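Local coordinates for protein diacylglycerol kinase (Bacillus anthracis, PDB 3S40) that probably phosphorylates diacylglycerol to phosphatidic acid, using a nucleoside triphosphate as phosphate donor, at residues 12-17 with 54-59; 91-96 with 118-123. All coordinates share one frame; numbering follows the deposited sequence.

Contact 1. Residues 12-17 with 54-59; sequences LLIVNP and TKYCQE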
loop_
_atom_site.group_PDB
_atom_site.type_symbol
_atom_site.label_atom_id
_atom_site.label_comp_id
_atom_site.label_asym_id
_atom_site.label_seq_id
_atom_site.Cartn_x
_atom_site.Cartn_y
_atom_site.Cartn_z
ATOM N N LEU A 12 5.795 -11.476 16.151
ATOM C CA LEU A 12 6.166 -10.141 16.608
ATOM C C LEU A 12 5.038 -9.143 16.367
ATOM O O LEU A 12 4.517 -9.050 15.253
ATOM C CB LEU A 12 7.392 -9.656 15.845
ATOM C CG LEU A 12 7.733 -8.169 16.018
ATOM C CD1 LEU A 12 8.085 -7.828 17.475
ATOM C CD2 LEU A 12 8.847 -7.780 15.064
ATOM N N LEU A 13 4.680 -8.385 17.403
ATOM C CA LEU A 13 3.775 -7.246 17.277
ATOM C C LEU A 13 4.551 -5.945 17.473
ATOM O O LEU A 13 5.144 -5.708 18.537
ATOM C CB LEU A 13 2.626 -7.336 18.311
ATOM C CG LEU A 13 1.729 -6.095 18.464
ATOM C CD1 LEU A 13 0.908 -5.872 17.185
ATOM C CD2 LEU A 13 0.772 -6.162 19.665
ATOM N N ILE A 14 4.562 -5.109 16.444
ATOM C CA ILE A 14 5.191 -3.787 16.538
ATOM C C ILE A 14 4.113 -2.773 16.832
ATOM O O ILE A 14 3.117 -2.694 16.116
ATOM C CB ILE A 14 5.925 -3.390 15.237
ATOM C CG1 ILE A 14 7.054 -4.388 14.961
ATOM C CG2 ILE A 14 6.473 -1.933 15.325
ATOM C CD1 ILE A 14 7.609 -4.354 13.531
ATOM N N VAL A 15 4.309 -2.004 17.896
ATOM C CA VAL A 15 3.328 -1.013 18.324
ATOM C C VAL A 15 3.874 0.400 18.226
ATOM O O VAL A 15 4.890 0.717 18.843
ATOM C CB VAL A 15 2.919 -1.234 19.791
ATOM C CG1 VAL A 15 2.096 -0.047 20.299
ATOM C CG2 VAL A 15 2.151 -2.553 19.932
ATOM N N ASN A 16 3.194 1.239 17.451
ATOM C CA ASN A 16 3.426 2.682 17.482
ATOM C C ASN A 16 2.556 3.280 18.582
ATOM O O ASN A 16 1.328 3.326 18.451
ATOM C CB ASN A 16 3.083 3.304 16.122
ATOM C CG ASN A 16 3.267 4.814 16.102
ATOM O OD1 ASN A 16 3.648 5.418 17.098
ATOM N ND2 ASN A 16 3.006 5.427 14.955
ATOM N N PRO A 17 3.188 3.730 19.682
ATOM C CA PRO A 17 2.450 4.164 20.873
ATOM C C PRO A 17 1.575 5.367 20.571
ATOM O O PRO A 17 0.587 5.610 21.262
ATOM C CB PRO A 17 3.565 4.546 21.864
ATOM C CG PRO A 17 4.808 3.897 21.339
ATOM C CD PRO A 17 4.644 3.876 19.850
ATOM N N THR A 54 11.090 -0.186 10.867
ATOM C CA THR A 54 11.975 -0.743 9.843
ATOM C C THR A 54 13.081 -1.591 10.477
ATOM O O THR A 54 13.341 -2.703 10.024
ATOM C CB THR A 54 12.608 0.370 8.968
ATOM O OG1 THR A 54 11.571 1.156 8.359
ATOM C CG2 THR A 54 13.512 -0.220 7.897
ATOM N N LYS A 55 13.736 -1.066 11.511
ATOM C CA LYS A 55 14.813 -1.815 12.152
ATOM C C LYS A 55 14.305 -3.077 12.840
ATOM O O LYS A 55 14.995 -4.080 12.842
ATOM C CB LYS A 55 15.585 -0.959 13.159
ATOM C CG LYS A 55 16.371 0.151 12.522
ATOM C CD LYS A 55 16.855 1.146 13.549
ATOM C CE LYS A 55 17.359 2.421 12.870
ATOM N NZ LYS A 55 17.923 3.391 13.859
ATOM N N TYR A 56 13.110 -3.027 13.433
ATOM C CA TYR A 56 12.599 -4.211 14.124
ATOM C C TYR A 56 12.279 -5.280 13.090
ATOM O O TYR A 56 12.583 -6.461 13.294
ATOM C CB TYR A 56 11.337 -3.918 14.934
ATOM C CG TYR A 56 11.474 -2.931 16.068
ATOM C CD1 TYR A 56 12.705 -2.635 16.633
ATOM C CD2 TYR A 56 10.342 -2.288 16.579
ATOM C CE1 TYR A 56 12.808 -1.719 17.698
ATOM C CE2 TYR A 56 10.431 -1.384 17.622
ATOM C CZ TYR A 56 11.661 -1.103 18.181
ATOM O OH TYR A 56 11.724 -0.192 19.209
ATOM N N CYS A 57 11.683 -4.860 11.972
ATOM C CA CYS A 57 11.352 -5.811 10.914
ATOM C C CYS A 57 12.595 -6.529 10.457
ATOM O O CYS A 57 12.608 -7.751 10.352
ATOM C CB CYS A 57 10.675 -5.129 9.717
ATOM S SG CYS A 57 8.935 -4.714 10.021
ATOM N N GLN A 58 13.639 -5.756 10.189
ATOM C CA GLN A 58 14.883 -6.311 9.677
ATOM C C GLN A 58 15.578 -7.208 10.697
ATOM O O GLN A 58 16.157 -8.215 10.335
ATOM C CB GLN A 58 15.804 -5.196 9.169
ATOM C CG GLN A 58 15.267 -4.635 7.846
ATOM C CD GLN A 58 16.031 -3.447 7.310
ATOM O OE1 GLN A 58 16.804 -2.808 8.021
ATOM N NE2 GLN A 58 15.798 -3.131 6.047
ATOM N N GLU A 59 15.459 -6.878 11.979
ATOM C CA GLU A 59 16.082 -7.718 12.986
ATOM C C GLU A 59 15.317 -9.021 13.199
ATOM O O GLU A 59 15.922 -10.062 13.401
ATOM C CB GLU A 59 16.208 -6.974 14.306
ATOM C CG GLU A 59 16.610 -7.866 15.444
ATOM C CD GLU A 59 16.772 -7.087 16.738
ATOM O OE1 GLU A 59 16.608 -5.842 16.704
ATOM O OE2 GLU A 59 17.064 -7.717 17.780
#

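Contact 2. Residues 91-96 with 118-123; sequences TLAIIP and KLITKE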
loop_
_atom_site.group_PDB
_atom_site.type_symbol
_atom_site.label_atom_id
_atom_site.label_comp_id
_atom_site.label_asym_id
_atom_site.label_seq_id
_atom_site.Cartn_x
_atom_site.Cartn_y
_atom_site.Cartn_z
ATOM N N THR A 91 5.196 -13.563 6.948
ATOM C CA THR A 91 3.861 -13.025 6.800
ATOM C C THR A 91 3.687 -11.730 7.580
ATOM O O THR A 91 4.174 -11.582 8.722
ATOM C CB THR A 91 2.830 -14.046 7.256
ATOM O OG1 THR A 91 2.983 -15.226 6.462
ATOM C CG2 THR A 91 1.368 -13.508 7.091
ATOM N N LEU A 92 2.996 -10.788 6.951
ATOM C CA LEU A 92 2.753 -9.476 7.553
ATOM C C LEU A 92 1.250 -9.266 7.798
ATOM O O LEU A 92 0.408 -9.764 7.038
ATOM C CB LEU A 92 3.335 -8.380 6.644
ATOM C CG LEU A 92 3.367 -6.918 7.090
ATOM C CD1 LEU A 92 4.253 -6.729 8.323
ATOM C CD2 LEU A 92 3.852 -6.032 5.942
ATOM N N ALA A 93 0.919 -8.548 8.868
ATOM C CA ALA A 93 -0.465 -8.207 9.195
ATOM C C ALA A 93 -0.513 -6.769 9.685
ATOM O O ALA A 93 0.477 -6.253 10.202
ATOM C CB ALA A 93 -1.036 -9.155 10.228
ATOM N N ILE A 94 -1.655 -6.118 9.497
ATOM C CA ILE A 94 -1.805 -4.707 9.852
ATOM C C ILE A 94 -2.980 -4.548 10.781
ATOM O O ILE A 94 -4.045 -5.082 10.523
ATOM C CB ILE A 94 -2.097 -3.839 8.589
ATOM C CG1 ILE A 94 -0.958 -3.965 7.571
ATOM C CG2 ILE A 94 -2.340 -2.374 8.975
ATOM C CD1 ILE A 94 -1.289 -3.316 6.236
ATOM N N ILE A 95 -2.781 -3.830 11.876
ATOM C CA ILE A 95 -3.899 -3.347 12.650
ATOM C C ILE A 95 -3.884 -1.866 12.425
ATOM O O ILE A 95 -2.906 -1.203 12.733
ATOM C CB ILE A 95 -3.773 -3.656 14.132
ATOM C CG1 ILE A 95 -3.657 -5.164 14.335
ATOM C CG2 ILE A 95 -5.002 -3.110 14.874
ATOM C CD1 ILE A 95 -3.225 -5.551 15.742
ATOM N N PRO A 96 -4.973 -1.344 11.856
ATOM C CA PRO A 96 -5.046 0.040 11.374
ATOM C C PRO A 96 -4.989 1.032 12.535
ATOM O O PRO A 96 -5.849 0.999 13.385
ATOM C CB PRO A 96 -6.402 0.094 10.658
ATOM C CG PRO A 96 -7.216 -0.970 11.320
ATOM C CD PRO A 96 -6.244 -2.063 11.722
ATOM N N LYS A 118 -8.620 -9.719 16.101
ATOM C CA LYS A 118 -9.278 -11.018 16.033
ATOM C C LYS A 118 -9.173 -11.675 14.652
ATOM O O LYS A 118 -8.940 -12.878 14.554
ATOM C CB LYS A 118 -10.742 -10.888 16.457
ATOM C CG LYS A 118 -10.858 -10.390 17.893
ATOM C CD LYS A 118 -12.291 -10.134 18.295
ATOM C CE LYS A 118 -12.348 -9.462 19.651
ATOM N NZ LYS A 118 -13.754 -9.149 20.022
ATOM N N LEU A 119 -9.336 -10.872 13.605
ATOM C CA LEU A 119 -9.069 -11.309 12.234
ATOM C C LEU A 119 -7.694 -11.994 12.094
ATOM O O LEU A 119 -7.580 -13.067 11.505
ATOM C CB LEU A 119 -9.168 -10.125 11.259
ATOM C CG LEU A 119 -8.850 -10.510 9.799
ATOM C CD1 LEU A 119 -9.962 -11.354 9.211
ATOM C CD2 LEU A 119 -8.602 -9.274 8.962
ATOM N N ILE A 120 -6.652 -11.389 12.648
ATOM C CA ILE A 120 -5.309 -11.968 12.518
ATOM C C ILE A 120 -5.317 -13.372 13.094
ATOM O O ILE A 120 -4.646 -14.274 12.611
ATOM C CB ILE A 120 -4.278 -11.114 13.266
ATOM C CG1 ILE A 120 -4.165 -9.750 12.589
ATOM C CG2 ILE A 120 -2.941 -11.848 13.360
ATOM C CD1 ILE A 120 -3.303 -8.746 13.328
ATOM N N THR A 121 -6.124 -13.528 14.129
ATOM C CA THR A 121 -6.303 -14.770 14.856
ATOM C C THR A 121 -6.869 -15.879 13.962
ATOM O O THR A 121 -6.727 -17.058 14.255
ATOM C CB THR A 121 -7.268 -14.475 16.032
ATOM O OG1 THR A 121 -6.523 -14.353 17.246
ATOM C CG2 THR A 121 -8.364 -15.488 16.152
ATOM N N LYS A 122 -7.508 -15.497 12.868
ATOM C CA LYS A 122 -8.096 -16.490 11.973
ATOM C C LYS A 122 -7.069 -16.974 10.972
ATOM O O LYS A 122 -7.296 -17.957 10.251
ATOM C CB LYS A 122 -9.314 -15.920 11.263
ATOM C CG LYS A 122 -10.452 -15.511 12.193
ATOM C CD LYS A 122 -10.842 -16.645 13.144
ATOM C CE LYS A 122 -12.027 -16.244 14.023
ATOM N NZ LYS A 122 -12.199 -17.186 15.166
ATOM N N GLU A 123 -5.941 -16.276 10.915
ATOM C CA GLU A 123 -4.832 -16.713 10.064
ATOM C C GLU A 123 -5.159 -16.922 8.565
ATOM O O GLU A 123 -4.660 -17.856 7.949
ATOM C CB GLU A 123 -4.246 -18.003 10.626
ATOM C CG GLU A 123 -3.836 -17.892 12.090
ATOM C CD GLU A 123 -2.982 -19.067 12.574
ATOM O OE1 GLU A 123 -2.661 -19.981 11.774
ATOM O OE2 GLU A 123 -2.634 -19.068 13.769
#

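Contact 1. Residues 12-17 with 54-59
Ile14 reaches from strand 12-15 into the angle between Tyr56 and Cys57, two consecutive residues of helix 54-59. Its two branches divide the work. CG1 stands beside the backbone N, anti to the carbonyl carbon (chi1 -62°), and the extended chain beyond it carries CD1 to the helix, 3.8 Å from Cys57 SG and 4.0 Å from Tyr56 CB. The other branch comes to the edge of the tyrosine ring near its plane, where Ile14 CG2 is 4.1 Å from Tyr56 CD2; the two side chains run obliquely to one another. Leu12, two residues earlier and on the same side of the strand, adds a looser touch, with Leu12 CD2 4.3 Å from Tyr56 O. No hydrogen bond links the segments. The phenol OH is bonded to His46 O at the end of strand 42-46, which ties the far end of the ring to the sheet, while Cys57 also packs on Cys79 and Leu83 of helix 73-83. Strand and helix run almost antiparallel (171°), their axes 10.0 Å apart, as when a helix covers a parallel beta-sheet in a three-layer alpha/beta/alpha domain, here the diacylglycerol kinase catalytic domain.

Contact 2. Residues 91-96 with 118-123
Ile120 and Ile95 meet with matching torsions: chi1 is -66° in the first and -59° in the second, turning each CG1 to the side of its own backbone N and away from the carbonyl carbon. In Ile120, near the end of helix 113-120, a near-trans chi2 (173°) then stretches the branch away from the backbone and brings CD1 onto strand 91-96. There Ile120 CD1 sits 3.7 Å from Ile95 CG1 and 4.0 Å from Ile95 CD1. The two isoleucine side chains cross at about a right angle, so the CD1 methyl of Ile120 lies across the CG1-CD1 arm of Ile95. Ala93, two residues earlier on the strand, turns its CB toward the helix and meets the same branch: Ala93 CB is 3.9 Å from Ile120 CD1 and 4.0 Å from Ile120 CG1. One isoleucine therefore spans two strand positions, and the short Ala93 side chain is consistent with the close approach, Ala93 CA to Ile120 CA 7.0 Å. The contact is wholly apolar and buried. Leu35 of helix 24-38 and Ile68 of strand 66-71 also touch Ile120, while Ile95 packs on Ile31, Ile68 and Phe70. From Ile120 to Glu123 the chain makes a type I turn, closed by Glu123 N to Ile120 O at 2.9 Å; the Glu123 carboxylate is bonded to Thr6 OG1 and Lys7 N near the N-terminus. The arrangement is that of a helix that comes after strand 91-96, beyond the short helix 102-106, and packs on one face of the parallel sheet in a three-layer alpha/beta/alpha domain.

In the fold
Both contacts are buried and apolar, without a hydrogen bond between their segments, and both seat a helix on the four-stranded parallel sheet ordered 42-46, 11-15, 66-71, 91-96. Contact 1 uses an inner strand, contact 2 the last strand of the parallel set, which is bonded on its other side to strand 284-296, and strand 66-71 lies between them; their centres are 15 Å apart and they do not touch. The helices pack on opposite faces: 52-60 shares its side with 73-83, and 113-120 shares the other with 24-38. Their chemistry also differs. Contact 1 mixes an aliphatic chain with sulfur and a partly exposed tyrosine whose hydroxyl is bonded to the sheet, whereas contact 2 is aliphatic throughout.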